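Local coordinates for hypothetical protein (Clostridium sporogenes ATCC 15579, PDB 4QRK), which is of unknown function but, as a right-handed beta-helix protein of the DUF2154 family, has been proposed to take part in cell adhesion, at residues A116-I121 with L137-N142; N55-E60 with K89-N94; N20-T25 with I61-K66; K44-K49 with I95-K100; G167-A172 with S195-S200. All blocks are in the same frame, centred on the assembly; numbering follows the deposited sequence. Where two conformers were deposited one is given.

In the fold
Interactions 1, 2 and 4 all reach one mixed sheet, that of strands 46-52, 91-98, 113-117 and 134-138, while interactions 3 and 5 reach the other through strands 60-66 and 167-174. Interactions 2 and 4 share strand 91-98; the backbone Asn94 O and Lys49 N lie 2.9 Å apart, a probable hydrogen bond, and the centres are about 18 Å apart. Interaction 4 also touches interaction 3, where Tyr63 CE1 comes 3.6 Å from Leu45 CD2, and interaction 1, where Ile121 CD1 comes 3.6 Å from Asn98 O. Interaction 5 lies toward the far end, its centre about 16 Å from that of interaction 1 and about 38 Å from that of interaction 2.

Interaction 1 (A116-I121 with L137-N142); sequences ADLSKI and LDISGN
Asp138 runs alongside Asp117, both side chains pointing the same way from paired positions on parallel strands. Its CB sits 3.7 Å from Asp117 OD1, and Asp138 CG faces both that oxygen, at 3.8 Å, and, farther off, Ser119 CB. At the tip, Asp138 OD1 approaches Ser119 CB at 3.7 Å and takes two bonds: Ser140 OG on the syn lone pair and Ser140 N nearly along the C-O axis. Asp138 OD2 stands 4.0 Å from Asp117 OD1, a close approach of like charges probably eased by the salt bridge from Asp138 OD2 to Lys220. The carboxylate planes are turned 38° apart. Asp117 repeats the pattern, its OD1 accepting from Ser119 OG and Ser119 N, so each coil leaves its strand through an Asx turn. Such stacking of equivalent positions on successive coils is the signature of the parallel beta-helix. Backbone bonds tie the coils, Asp138 N to Ala116 O and Leu118 N to Asp138 O, both 2.8 Å. On the buried face Ala116 CB meets Leu137 CD2 at 3.6 Å; Leu118 and Ile139 continue this apolar row side by side into the turns, Leu118 CD1 4.0 Å from Ile139 CG2. A water links Ser119 O and, weakly, Asn142 N.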
# COMPACT_ATOMS: atom_id res chain seq x y z
N ALA A 116 5.35 1.52 2.76
CA ALA A 116 4.27 2.21 3.46
C ALA A 116 4.18 1.86 4.93
O ALA A 116 4.20 0.68 5.33
CB ALA A 116 2.88 1.94 2.79
N ASP A 117 4.08 2.91 5.73
CA ASP A 117 3.75 2.78 7.12
C ASP A 117 2.32 3.14 7.26
O ASP A 117 1.96 4.32 7.21
CB ASP A 117 4.56 3.71 8.00
CG ASP A 117 4.19 3.58 9.49
OD1 ASP A 117 3.53 2.59 9.86
OD2 ASP A 117 4.51 4.49 10.27
N LEU A 118 1.47 2.13 7.49
CA LEU A 118 0.05 2.37 7.65
C LEU A 118 -0.39 2.04 9.08
O LEU A 118 -1.56 1.93 9.36
CB LEU A 118 -0.76 1.52 6.67
CG LEU A 118 -0.44 1.67 5.18
CD1 LEU A 118 -1.19 0.67 4.32
CD2 LEU A 118 -0.65 3.12 4.66
N SER A 119 0.56 1.93 9.98
CA SER A 119 0.26 1.57 11.36
C SER A 119 -0.49 2.65 12.10
O SER A 119 -1.11 2.37 13.07
CB SER A 119 1.52 1.24 12.14
OG SER A 119 2.42 2.34 12.14
N LYS A 120 -0.46 3.88 11.62
CA LYS A 120 -1.16 4.98 12.30
C LYS A 120 -2.41 5.43 11.60
O LYS A 120 -3.05 6.36 12.02
CB LYS A 120 -0.21 6.17 12.49
CG LYS A 120 0.96 5.79 13.39
CD LYS A 120 1.79 6.97 13.70
CE LYS A 120 2.64 6.75 14.91
NZ LYS A 120 3.44 7.97 15.18
N ILE A 121 -2.72 4.79 10.49
CA ILE A 121 -3.87 5.16 9.66
C ILE A 121 -5.08 4.39 10.18
O ILE A 121 -4.95 3.24 10.61
CB ILE A 121 -3.61 4.72 8.21
CG1 ILE A 121 -2.32 5.36 7.69
CG2 ILE A 121 -4.75 5.03 7.26
CD1 ILE A 121 -2.31 6.84 7.78
N LEU A 137 5.40 -3.21 3.87
CA LEU A 137 4.24 -2.60 4.47
C LEU A 137 4.18 -2.86 5.94
O LEU A 137 4.29 -4.02 6.38
CB LEU A 137 2.96 -3.23 3.91
CG LEU A 137 2.46 -2.99 2.52
CD1 LEU A 137 1.28 -3.90 2.27
CD2 LEU A 137 2.07 -1.54 2.44
N ASP A 138 4.02 -1.78 6.69
CA ASP A 138 3.79 -1.87 8.11
C ASP A 138 2.32 -1.65 8.30
O ASP A 138 1.79 -0.56 8.14
CB ASP A 138 4.61 -0.84 8.89
CG ASP A 138 4.50 -1.04 10.39
OD1 ASP A 138 3.46 -1.60 10.86
OD2 ASP A 138 5.46 -0.65 11.09
N ILE A 139 1.64 -2.73 8.62
CA ILE A 139 0.22 -2.64 8.98
C ILE A 139 0.05 -3.22 10.36
O ILE A 139 -0.82 -4.04 10.60
CB ILE A 139 -0.69 -3.32 7.96
CG1 ILE A 139 -0.14 -4.67 7.57
CG2 ILE A 139 -0.76 -2.53 6.68
CD1 ILE A 139 -1.17 -5.55 6.84
N SER A 140 0.86 -2.73 11.30
CA SER A 140 0.92 -3.28 12.65
C SER A 140 0.16 -2.40 13.66
O SER A 140 0.36 -2.49 14.85
CB SER A 140 2.39 -3.47 13.08
OG SER A 140 3.07 -2.22 13.26
N GLY A 141 -0.73 -1.57 13.18
CA GLY A 141 -1.55 -0.75 14.05
C GLY A 141 -2.58 -1.55 14.88
O GLY A 141 -2.94 -2.70 14.58
N ASN A 142 -3.05 -0.90 15.93
CA ASN A 142 -4.14 -1.41 16.75
C ASN A 142 -5.46 -0.94 16.14
O ASN A 142 -6.10 -0.01 16.62
CB ASN A 142 -3.96 -0.90 18.18
CG ASN A 142 -5.00 -1.45 19.12
OD1 ASN A 142 -5.70 -0.70 19.81
ND2 ASN A 142 -5.14 -2.77 19.14
O HOH W 1 -3.26 2.28 15.35

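Interaction 2 (N55-E60 with K89-N94); sequences NEWKPE and KRNEWN
At the N-terminal end of the beta-helix, a short 3-10 turn drops the indole of Trp57 against the start of strand 91-98. The six-membered part of the ring does the touching. CE3 lies 3.6 Å from Asn91 CB, CZ3 has Arg90 O at the ring edge near its plane (3.5 Å), and CH2 meets Lys89 CD at 3.7 Å. The lysine chain crosses the indole at about a right angle and carries its NZ away to Ser85 O. The Asn91 amide plane stands 67° from the ring. Its ND2 bonds to Val33 O, while OD1 accepts from a water at 2.7 Å. That water also donates to Trp57 O (2.5 Å) and accepts from Trp93 NE1 (2.8 Å) in the indole plane, so one molecule links three groups of the two segments. Next along the two segments, Pro59 and the Trp93 indole pass one another head to tail, Pro59 CB 4.0 Å from Trp93 CZ2. Trp93 also packs edge-to-face with Phe31 and Phe50, one from each sheet. Trp93 thus fills space between the two sheets, while the loop carrying Trp57 closes over strand 91-98 near the N-terminal end of this right-handed beta-helix.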
# COMPACT_ATOMS: atom_id res chain seq x y z
N ASN A 55 8.92 14.93 -18.08
CA ASN A 55 7.68 15.71 -18.04
C ASN A 55 6.47 14.86 -18.28
O ASN A 55 5.41 15.13 -17.74
CB ASN A 55 7.74 16.90 -19.03
CG ASN A 55 8.70 17.95 -18.58
OD1 ASN A 55 8.98 18.08 -17.38
ND2 ASN A 55 9.25 18.70 -19.52
N GLU A 56 6.62 13.80 -19.06
CA GLU A 56 5.52 12.89 -19.31
C GLU A 56 5.05 12.14 -18.06
O GLU A 56 4.00 11.51 -18.08
CB GLU A 56 5.93 11.86 -20.37
CG GLU A 56 6.77 12.43 -21.51
CD GLU A 56 8.27 12.30 -21.26
OE1 GLU A 56 8.74 11.15 -21.18
OE2 GLU A 56 8.96 13.34 -21.14
N TRP A 57 5.84 12.14 -17.00
CA TRP A 57 5.47 11.39 -15.79
C TRP A 57 4.71 12.26 -14.77
O TRP A 57 4.31 11.76 -13.70
CB TRP A 57 6.72 10.82 -15.13
CG TRP A 57 7.39 9.74 -15.91
CD1 TRP A 57 6.91 9.08 -17.01
CD2 TRP A 57 8.68 9.17 -15.63
NE1 TRP A 57 7.83 8.12 -17.42
CE2 TRP A 57 8.91 8.16 -16.59
CE3 TRP A 57 9.66 9.41 -14.66
CZ2 TRP A 57 10.07 7.39 -16.59
CZ3 TRP A 57 10.81 8.64 -14.67
CH2 TRP A 57 11.01 7.66 -15.62
N LYS A 58 4.49 13.53 -15.13
CA LYS A 58 3.81 14.51 -14.29
C LYS A 58 2.58 13.88 -13.69
O LYS A 58 1.70 13.43 -14.43
CB LYS A 58 3.38 15.72 -15.12
CG LYS A 58 2.78 16.84 -14.26
CD LYS A 58 2.30 18.09 -15.08
CE LYS A 58 1.31 18.91 -14.26
NZ LYS A 58 1.94 19.61 -13.11
N PRO A 59 2.50 13.82 -12.35
CA PRO A 59 1.35 13.14 -11.78
C PRO A 59 0.06 13.92 -12.02
O PRO A 59 0.05 15.17 -12.06
CB PRO A 59 1.65 13.10 -10.27
CG PRO A 59 2.95 13.69 -10.07
CD PRO A 59 3.39 14.39 -11.33
N GLU A 60 -1.02 13.17 -12.22
CA GLU A 60 -2.38 13.74 -12.41
C GLU A 60 -3.23 13.45 -11.15
O GLU A 60 -3.41 12.28 -10.74
CB GLU A 60 -3.05 13.11 -13.66
CG GLU A 60 -2.23 13.17 -15.02
CD GLU A 60 -2.51 11.99 -16.01
OE1 GLU A 60 -2.16 10.83 -15.70
OE2 GLU A 60 -3.05 12.22 -17.11
N LYS A 89 17.13 8.42 -14.40
CA LYS A 89 15.80 9.01 -14.35
C LYS A 89 15.32 8.87 -12.91
O LYS A 89 15.88 8.13 -12.14
CB LYS A 89 14.85 8.32 -15.32
CG LYS A 89 15.26 8.44 -16.78
CD LYS A 89 14.11 8.10 -17.68
CE LYS A 89 14.35 8.50 -19.12
NZ LYS A 89 15.50 7.82 -19.72
N ARG A 90 14.29 9.63 -12.56
CA ARG A 90 13.76 9.65 -11.21
C ARG A 90 12.26 9.83 -11.24
O ARG A 90 11.75 10.69 -11.97
CB ARG A 90 14.31 10.85 -10.43
CG ARG A 90 15.26 10.47 -9.37
CD ARG A 90 15.59 11.67 -8.52
NE ARG A 90 15.06 11.52 -7.18
CZ ARG A 90 15.17 12.45 -6.23
NH1 ARG A 90 15.79 13.59 -6.48
NH2 ARG A 90 14.66 12.23 -5.04
N ASN A 91 11.58 9.02 -10.46
CA ASN A 91 10.15 9.17 -10.25
C ASN A 91 9.81 8.72 -8.85
O ASN A 91 9.81 7.51 -8.52
CB ASN A 91 9.33 8.35 -11.24
CG ASN A 91 7.87 8.76 -11.24
OD1 ASN A 91 7.56 9.92 -11.51
ND2 ASN A 91 6.98 7.83 -10.95
N GLU A 92 9.51 9.68 -8.00
CA GLU A 92 9.29 9.41 -6.59
C GLU A 92 8.06 10.17 -6.07
O GLU A 92 7.90 11.37 -6.31
CB GLU A 92 10.55 9.79 -5.79
CG GLU A 92 10.53 9.41 -4.30
CD GLU A 92 11.78 9.93 -3.54
OE1 GLU A 92 12.82 9.24 -3.58
OE2 GLU A 92 11.74 11.03 -2.95
N TRP A 93 7.20 9.43 -5.36
CA TRP A 93 6.03 9.98 -4.72
C TRP A 93 6.15 9.72 -3.22
O TRP A 93 6.27 8.57 -2.75
CB TRP A 93 4.73 9.35 -5.23
CG TRP A 93 4.37 9.57 -6.68
CD1 TRP A 93 5.12 10.20 -7.65
CD2 TRP A 93 3.18 9.10 -7.31
NE1 TRP A 93 4.43 10.16 -8.86
CE2 TRP A 93 3.26 9.46 -8.67
CE3 TRP A 93 2.06 8.40 -6.84
CZ2 TRP A 93 2.23 9.17 -9.58
CZ3 TRP A 93 1.06 8.10 -7.75
CH2 TRP A 93 1.15 8.48 -9.10
N ASN A 94 6.10 10.79 -2.47
CA ASN A 94 6.17 10.68 -1.01
C ASN A 94 4.92 11.27 -0.43
O ASN A 94 4.71 12.47 -0.54
CB ASN A 94 7.39 11.44 -0.51
CG ASN A 94 8.66 10.95 -1.14
OD1 ASN A 94 9.09 9.86 -0.84
ND2 ASN A 94 9.23 11.73 -2.04
O HOH W 2 5.06 10.82 -11.47

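Interaction 3 (N20-T25 with I61-K66); sequences NGAEKT and IKYEVK
Van der Waals contact makes up this meeting of Ala22 with Tyr63 and Val65, and its tightest point is between a methyl and a phenol oxygen: Ala22 CB lies 3.3 Å from Tyr63 OH. Tyr63 has CG opposite its backbone N (chi1 180°), which extends the ring from strand 60-66 toward the 20-25 segment and brings the hydroxyl up to the alanine. The two methyls of Val65 meet different parts of the chain. CG1 faces the backbone at Ala22, 4.1 Å from its CA, and comes 4.3 Å from Gly21 C. CG2 turns instead to the chain just before, 3.6 Å from Asn20 O, and is 4.3 Å from Ala22 CB. Asn20 and Gly21 both have positive phi, and this bends the chain around the valine; the glycine, at phi 96°, adopts backbone angles that leave no room for a side chain beside the preceding carbonyl oxygen.

Among polar groups, the Tyr63 hydroxyl has its partner just ahead of the 20-25 segment, in a hydrogen bond to Pro19 O. The same oxygen therefore touches the Ala22 methyl and holds the incoming chain. On the strand itself Lys62 NZ pairs with Glu64 OE2 at 3.3 Å, a salt bridge between alternate residues.

The contact lies at the surface, at the edge of a sheet. Strand 60-66 is the outermost strand of its sheet, next to the antiparallel strand 69-75, which in turn runs parallel to strand 24-32. Tyr63 packs on Leu72 of strand 69-75 and on Val17 of strand 11-17, so it reaches the opposite sheet as well.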
# COMPACT_ATOMS: atom_id res chain seq x y z
N ASN A 20 -12.72 18.79 2.59
CA ASN A 20 -13.89 19.40 1.97
C ASN A 20 -15.18 18.56 2.14
O ASN A 20 -15.87 18.26 1.18
CB ASN A 20 -13.61 19.67 0.49
CG ASN A 20 -14.68 20.57 -0.17
OD1 ASN A 20 -15.25 21.47 0.47
ND2 ASN A 20 -14.94 20.32 -1.45
N GLY A 21 -15.47 18.13 3.37
CA GLY A 21 -16.69 17.38 3.61
C GLY A 21 -16.57 15.87 3.61
O GLY A 21 -17.52 15.19 3.95
N ALA A 22 -15.43 15.32 3.20
CA ALA A 22 -15.30 13.87 3.17
C ALA A 22 -15.22 13.31 4.61
O ALA A 22 -14.62 13.92 5.49
CB ALA A 22 -14.05 13.47 2.36
N GLU A 23 -15.82 12.15 4.82
CA GLU A 23 -15.77 11.48 6.09
C GLU A 23 -15.11 10.14 5.91
O GLU A 23 -14.91 9.42 6.88
CB GLU A 23 -17.18 11.32 6.64
CG GLU A 23 -17.87 12.67 6.85
CD GLU A 23 -19.24 12.54 7.47
OE1 GLU A 23 -19.92 11.51 7.23
OE2 GLU A 23 -19.62 13.49 8.19
N LYS A 24 -14.80 9.78 4.67
CA LYS A 24 -13.99 8.62 4.41
C LYS A 24 -13.06 8.99 3.23
O LYS A 24 -13.44 9.77 2.36
CB LYS A 24 -14.86 7.40 4.13
CG LYS A 24 -14.05 6.14 3.69
CD LYS A 24 -14.91 5.02 3.12
CE LYS A 24 -15.11 3.89 4.12
NZ LYS A 24 -15.90 2.76 3.55
N THR A 25 -11.83 8.48 3.24
CA THR A 25 -10.90 8.63 2.10
C THR A 25 -10.83 7.32 1.31
O THR A 25 -10.62 6.25 1.89
CB THR A 25 -9.46 8.93 2.56
OG1 THR A 25 -9.41 10.19 3.23
CG2 THR A 25 -8.51 8.99 1.38
N ILE A 61 -3.74 14.48 -10.51
CA ILE A 61 -4.56 14.28 -9.33
C ILE A 61 -6.01 14.63 -9.61
O ILE A 61 -6.30 15.62 -10.25
CB ILE A 61 -4.13 15.16 -8.17
CG1 ILE A 61 -2.70 14.81 -7.75
CG2 ILE A 61 -5.08 14.97 -6.98
CD1 ILE A 61 -2.48 14.83 -6.22
N LYS A 62 -6.91 13.79 -9.12
CA LYS A 62 -8.33 14.04 -9.21
C LYS A 62 -8.91 13.84 -7.83
O LYS A 62 -8.64 12.83 -7.20
CB LYS A 62 -8.97 13.06 -10.20
CG LYS A 62 -10.49 13.18 -10.26
CD LYS A 62 -11.08 12.30 -11.35
CE LYS A 62 -12.55 12.02 -11.09
NZ LYS A 62 -13.14 11.15 -12.15
N TYR A 63 -9.70 14.80 -7.35
CA TYR A 63 -10.36 14.61 -6.06
C TYR A 63 -11.81 15.05 -6.11
O TYR A 63 -12.08 16.18 -6.48
CB TYR A 63 -9.65 15.40 -4.97
CG TYR A 63 -10.28 15.25 -3.60
CD1 TYR A 63 -10.24 14.04 -2.95
CD2 TYR A 63 -10.88 16.32 -2.96
CE1 TYR A 63 -10.78 13.86 -1.75
CE2 TYR A 63 -11.47 16.14 -1.70
CZ TYR A 63 -11.40 14.91 -1.10
OH TYR A 63 -11.94 14.63 0.14
N GLU A 64 -12.74 14.16 -5.76
CA GLU A 64 -14.14 14.57 -5.62
C GLU A 64 -14.72 13.94 -4.39
O GLU A 64 -14.31 12.87 -3.98
CB GLU A 64 -14.98 14.24 -6.85
CG GLU A 64 -14.89 12.82 -7.31
CD GLU A 64 -15.59 12.57 -8.65
OE1 GLU A 64 -16.69 13.10 -8.85
OE2 GLU A 64 -15.05 11.82 -9.49
N VAL A 65 -15.66 14.63 -3.79
CA VAL A 65 -16.37 14.07 -2.65
C VAL A 65 -17.74 13.66 -3.13
O VAL A 65 -18.52 14.51 -3.53
CB VAL A 65 -16.51 15.10 -1.58
CG1 VAL A 65 -17.24 14.50 -0.38
CG2 VAL A 65 -15.13 15.65 -1.21
N LYS A 66 -17.98 12.36 -3.14
CA LYS A 66 -19.26 11.79 -3.49
C LYS A 66 -19.89 11.22 -2.24
O LYS A 66 -19.44 10.16 -1.77
CB LYS A 66 -19.09 10.61 -4.44
CG LYS A 66 -18.30 10.84 -5.66
CD LYS A 66 -18.45 9.61 -6.53
CE LYS A 66 -17.55 9.64 -7.74
NZ LYS A 66 -17.64 8.37 -8.52

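Interaction 4 (K44-K49 with I95-K100); sequences KLMKGK and INLNEK
Asn96 N donates to Lys47 O at 2.7 Å, the shortest polar bond here and close to straight at 174°. Lys47 N returns a bond to Asn96 O, in the carbonyl plane, making these two residues a hydrogen-bonded antiparallel pair. Their side chains lie side by side on one face: Lys47 NZ makes a weak bond to Asn96 OD1 at 3.0 Å, but its stronger partner is Glu42, while Asn96 ND2 turns to Ser39 OG. The lysine chain is bent at its third and fourth torsions, which folds the amine back toward the amide. Strand 91-98 runs parallel to strand 35-42 of the beta-helix coils, and strand 46-52 adds to it antiparallel (176° between their directions). On the other face selenomethionine Met46 reaches slantwise across Ile95. Its CE lies 3.4 Å from Ile95 CG1, a snug approach for two carbons, and 3.5 Å from Ile95 CG2; Met46 CG meets Leu97 CD2 at 3.8 Å. The bend at chi2 (-100°) swings CE across to the isoleucine, above Gly48. Leu45 and Met46 form a classic beta bulge opposite Val17 of strand 11-17. At the bulge and just before it, Asn98 holds the chain with two donors: N to Leu45 O and ND2 to Lys44 O, both 3.1 Å and both from above the carbonyl planes. Asn98 OD1 meanwhile accepts from Lys100 N in an Asx turn.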
# COMPACT_ATOMS: atom_id res chain seq x y z
N LYS A 44 -4.24 17.60 7.12
CA LYS A 44 -5.29 17.66 6.10
C LYS A 44 -5.53 16.23 5.60
O LYS A 44 -5.17 15.28 6.27
CB LYS A 44 -4.87 18.61 4.96
CG LYS A 44 -4.49 20.08 5.38
CD LYS A 44 -5.58 20.75 6.22
CE LYS A 44 -5.16 22.18 6.65
NZ LYS A 44 -4.56 22.95 5.51
N LEU A 45 -6.16 16.05 4.45
CA LEU A 45 -6.48 14.70 3.98
C LEU A 45 -5.21 13.95 3.53
O LEU A 45 -4.98 12.79 3.92
CB LEU A 45 -7.49 14.77 2.85
CG LEU A 45 -8.25 13.48 2.58
CD1 LEU A 45 -9.47 13.42 3.46
CD2 LEU A 45 -8.66 13.36 1.13
N MSE A 46 -4.41 14.63 2.72
CA MSE A 46 -3.21 14.10 2.13
C MSE A 46 -2.28 15.24 1.77
O MSE A 46 -2.74 16.32 1.37
CB MSE A 46 -3.58 13.33 0.85
CG MSE A 46 -2.42 12.74 0.09
SE MSE A 46 -1.84 13.79 -1.47
CE MSE A 46 -0.25 12.84 -1.90
N LYS A 47 -0.96 15.01 1.89
CA LYS A 47 0.04 15.91 1.41
C LYS A 47 1.04 15.04 0.69
O LYS A 47 1.41 13.96 1.17
CB LYS A 47 0.72 16.67 2.55
CG LYS A 47 1.90 17.52 2.09
CD LYS A 47 2.64 18.22 3.22
CE LYS A 47 3.48 17.28 4.07
NZ LYS A 47 2.88 17.02 5.44
N GLY A 48 1.50 15.49 -0.45
CA GLY A 48 2.48 14.73 -1.17
C GLY A 48 3.54 15.59 -1.80
O GLY A 48 3.27 16.72 -2.22
N LYS A 49 4.75 15.05 -1.85
CA LYS A 49 5.83 15.62 -2.65
C LYS A 49 6.21 14.66 -3.79
O LYS A 49 6.49 13.48 -3.55
CB LYS A 49 7.06 15.88 -1.76
CG LYS A 49 8.18 16.60 -2.50
CD LYS A 49 9.42 16.73 -1.64
CE LYS A 49 10.53 17.47 -2.36
NZ LYS A 49 11.78 17.52 -1.55
N ILE A 95 4.07 10.42 0.12
CA ILE A 95 2.72 10.80 0.50
C ILE A 95 2.49 10.70 2.01
O ILE A 95 2.83 9.68 2.61
CB ILE A 95 1.71 9.89 -0.25
CG1 ILE A 95 1.80 10.18 -1.77
CG2 ILE A 95 0.28 10.09 0.28
CD1 ILE A 95 0.99 9.24 -2.60
N ASN A 96 1.94 11.77 2.60
CA ASN A 96 1.54 11.74 4.01
C ASN A 96 0.02 11.74 4.08
O ASN A 96 -0.64 12.57 3.42
CB ASN A 96 2.03 12.94 4.87
CG ASN A 96 3.53 13.16 4.88
OD1 ASN A 96 3.97 14.33 4.91
ND2 ASN A 96 4.32 12.10 4.90
N LEU A 97 -0.54 10.84 4.88
CA LEU A 97 -1.99 10.67 4.97
C LEU A 97 -2.54 11.00 6.37
O LEU A 97 -1.86 10.83 7.39
CB LEU A 97 -2.37 9.20 4.67
CG LEU A 97 -2.18 8.73 3.22
CD1 LEU A 97 -2.65 7.28 3.10
CD2 LEU A 97 -2.92 9.64 2.27
N ASN A 98 -3.80 11.42 6.39
CA ASN A 98 -4.48 11.75 7.62
C ASN A 98 -4.62 10.48 8.45
O ASN A 98 -4.86 9.40 7.89
CB ASN A 98 -5.87 12.29 7.30
CG ASN A 98 -6.58 12.78 8.54
OD1 ASN A 98 -7.32 12.03 9.20
ND2 ASN A 98 -6.33 14.04 8.88
N GLU A 99 -4.45 10.61 9.77
CA GLU A 99 -4.45 9.45 10.68
C GLU A 99 -5.81 9.10 11.31
O GLU A 99 -5.95 8.02 11.93
CB GLU A 99 -3.42 9.67 11.79
CG GLU A 99 -2.03 9.67 11.23
CD GLU A 99 -0.95 9.83 12.28
OE1 GLU A 99 -1.24 9.85 13.50
OE2 GLU A 99 0.21 9.95 11.85
N LYS A 100 -6.80 9.99 11.17
CA LYS A 100 -8.11 9.80 11.83
C LYS A 100 -9.20 9.32 10.88
O LYS A 100 -10.08 8.52 11.26
CB LYS A 100 -8.57 11.11 12.52
CG LYS A 100 -7.70 11.53 13.70
CD LYS A 100 -8.37 12.63 14.54
CE LYS A 100 -7.59 12.95 15.82
NZ LYS A 100 -7.49 11.79 16.75

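Interaction 5 (G167-A172 with S195-S200); sequences GVKIKA and SQYGKS
Lys169 crosses the ring of Tyr197 obliquely, with its CB over one face of the phenol and CD out by the hydroxyl end. CB takes the leading place in a CH-pi contact, 3.8 Å from the ring centroid and 19° off the normal, displaced toward the rim on the CE1 side. Further along the chain Lys169 CD lies 3.6 Å from Tyr197 CZ and 3.5 Å from its OH. The lysine leaves the strand with CG trans to N (chi1 -179°) and runs extended from there, which lets it follow the ring from CE1 out to the hydroxyl. Tyr197 OH itself bonds to Glu205 OE2 on the neighbouring strand 203-210, and this should help fix where the ring tip lies.

The base of the tyrosine meets backbone instead of side chain. Its CB is 3.5 Å from Val168 O, and Gly167 C stands at the ring edge, in its plane. Here the loop that follows strand 191-193 folds back over the start of strand 167-174 before the chain enters strand 203-210, in the C-terminal part of the beta-helix.

Gly167 packs directly against the loop backbone, its CA 3.5 Å from Tyr197 N and 3.6 Å from Gln196 C; a CB there would clash with Tyr197 CA. Gly167 N donates to Ser200 OG at 2.8 Å (152°), and that hydroxyl also bonds to Asn202 O. Within the loop, Gln196 O accepts from both Lys199 N and Ser200 N, and Lys199 NZ reaches back to Ser195 O.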
# COMPACT_ATOMS: atom_id res chain seq x y z
N GLY A 167 -6.13 -9.93 16.19
CA GLY A 167 -6.05 -11.16 15.43
C GLY A 167 -5.72 -10.92 13.98
O GLY A 167 -6.23 -10.00 13.33
N VAL A 168 -4.84 -11.77 13.47
CA VAL A 168 -4.42 -11.76 12.09
C VAL A 168 -4.48 -13.17 11.49
O VAL A 168 -4.05 -14.17 12.11
CB VAL A 168 -2.96 -11.21 12.00
CG1 VAL A 168 -2.47 -11.23 10.60
CG2 VAL A 168 -2.89 -9.81 12.53
N LYS A 169 -5.05 -13.25 10.30
CA LYS A 169 -5.00 -14.47 9.50
C LYS A 169 -4.53 -14.12 8.12
O LYS A 169 -5.07 -13.20 7.51
CB LYS A 169 -6.39 -15.12 9.45
CG LYS A 169 -6.48 -16.41 8.66
CD LYS A 169 -7.87 -17.00 8.89
CE LYS A 169 -8.12 -18.32 8.22
NZ LYS A 169 -9.38 -18.93 8.79
N ILE A 170 -3.52 -14.85 7.64
CA ILE A 170 -2.88 -14.58 6.35
C ILE A 170 -2.95 -15.82 5.49
O ILE A 170 -2.51 -16.91 5.89
CB ILE A 170 -1.38 -14.27 6.48
CG1 ILE A 170 -1.15 -13.12 7.45
CG2 ILE A 170 -0.76 -13.90 5.08
CD1 ILE A 170 -0.53 -13.57 8.72
N LYS A 171 -3.54 -15.69 4.31
CA LYS A 171 -3.40 -16.72 3.29
C LYS A 171 -2.28 -16.29 2.37
O LYS A 171 -2.36 -15.25 1.72
CB LYS A 171 -4.73 -16.92 2.54
CG LYS A 171 -4.66 -17.98 1.43
CD LYS A 171 -6.04 -18.23 0.82
CE LYS A 171 -6.07 -19.48 -0.06
NZ LYS A 171 -7.46 -20.00 -0.31
N ALA A 172 -1.20 -17.06 2.34
CA ALA A 172 -0.02 -16.67 1.57
C ALA A 172 0.29 -17.75 0.55
O ALA A 172 0.60 -18.90 0.91
CB ALA A 172 1.18 -16.43 2.45
N SER A 195 -1.64 -15.59 17.63
CA SER A 195 -2.36 -16.17 18.76
C SER A 195 -3.66 -15.40 19.03
O SER A 195 -4.61 -15.98 19.53
CB SER A 195 -1.46 -16.22 20.01
OG SER A 195 -0.95 -14.93 20.33
N GLN A 196 -3.72 -14.12 18.67
CA GLN A 196 -4.96 -13.35 18.90
C GLN A 196 -6.11 -13.67 17.94
O GLN A 196 -7.26 -13.32 18.20
CB GLN A 196 -4.70 -11.86 18.96
CG GLN A 196 -4.14 -11.42 20.29
CD GLN A 196 -5.16 -11.52 21.41
OE1 GLN A 196 -5.11 -12.45 22.21
NE2 GLN A 196 -6.08 -10.57 21.48
N TYR A 197 -5.83 -14.35 16.84
CA TYR A 197 -6.87 -14.58 15.85
C TYR A 197 -7.97 -15.48 16.40
O TYR A 197 -7.70 -16.57 16.91
CB TYR A 197 -6.33 -15.19 14.58
CG TYR A 197 -7.40 -15.25 13.54
CD1 TYR A 197 -7.78 -14.09 12.83
CD2 TYR A 197 -8.07 -16.44 13.28
CE1 TYR A 197 -8.77 -14.14 11.89
CE2 TYR A 197 -9.08 -16.49 12.35
CZ TYR A 197 -9.43 -15.36 11.66
OH TYR A 197 -10.44 -15.44 10.74
N GLY A 198 -9.20 -15.01 16.28
CA GLY A 198 -10.36 -15.69 16.84
C GLY A 198 -10.73 -15.20 18.24
O GLY A 198 -11.81 -15.54 18.72
N LYS A 199 -9.84 -14.45 18.88
CA LYS A 199 -10.00 -13.98 20.26
C LYS A 199 -10.35 -12.48 20.33
O LYS A 199 -11.19 -12.07 21.08
CB LYS A 199 -8.69 -14.18 21.03
CG LYS A 199 -8.30 -15.59 21.34
CD LYS A 199 -7.02 -15.59 22.15
CE LYS A 199 -6.62 -16.99 22.59
NZ LYS A 199 -5.48 -17.54 21.82
N SER A 200 -9.65 -11.65 19.55
CA SER A 200 -9.95 -10.21 19.52
C SER A 200 -11.24 -9.95 18.74
O SER A 200 -11.57 -10.68 17.80
CB SER A 200 -8.78 -9.43 18.91
OG SER A 200 -8.55 -9.88 17.59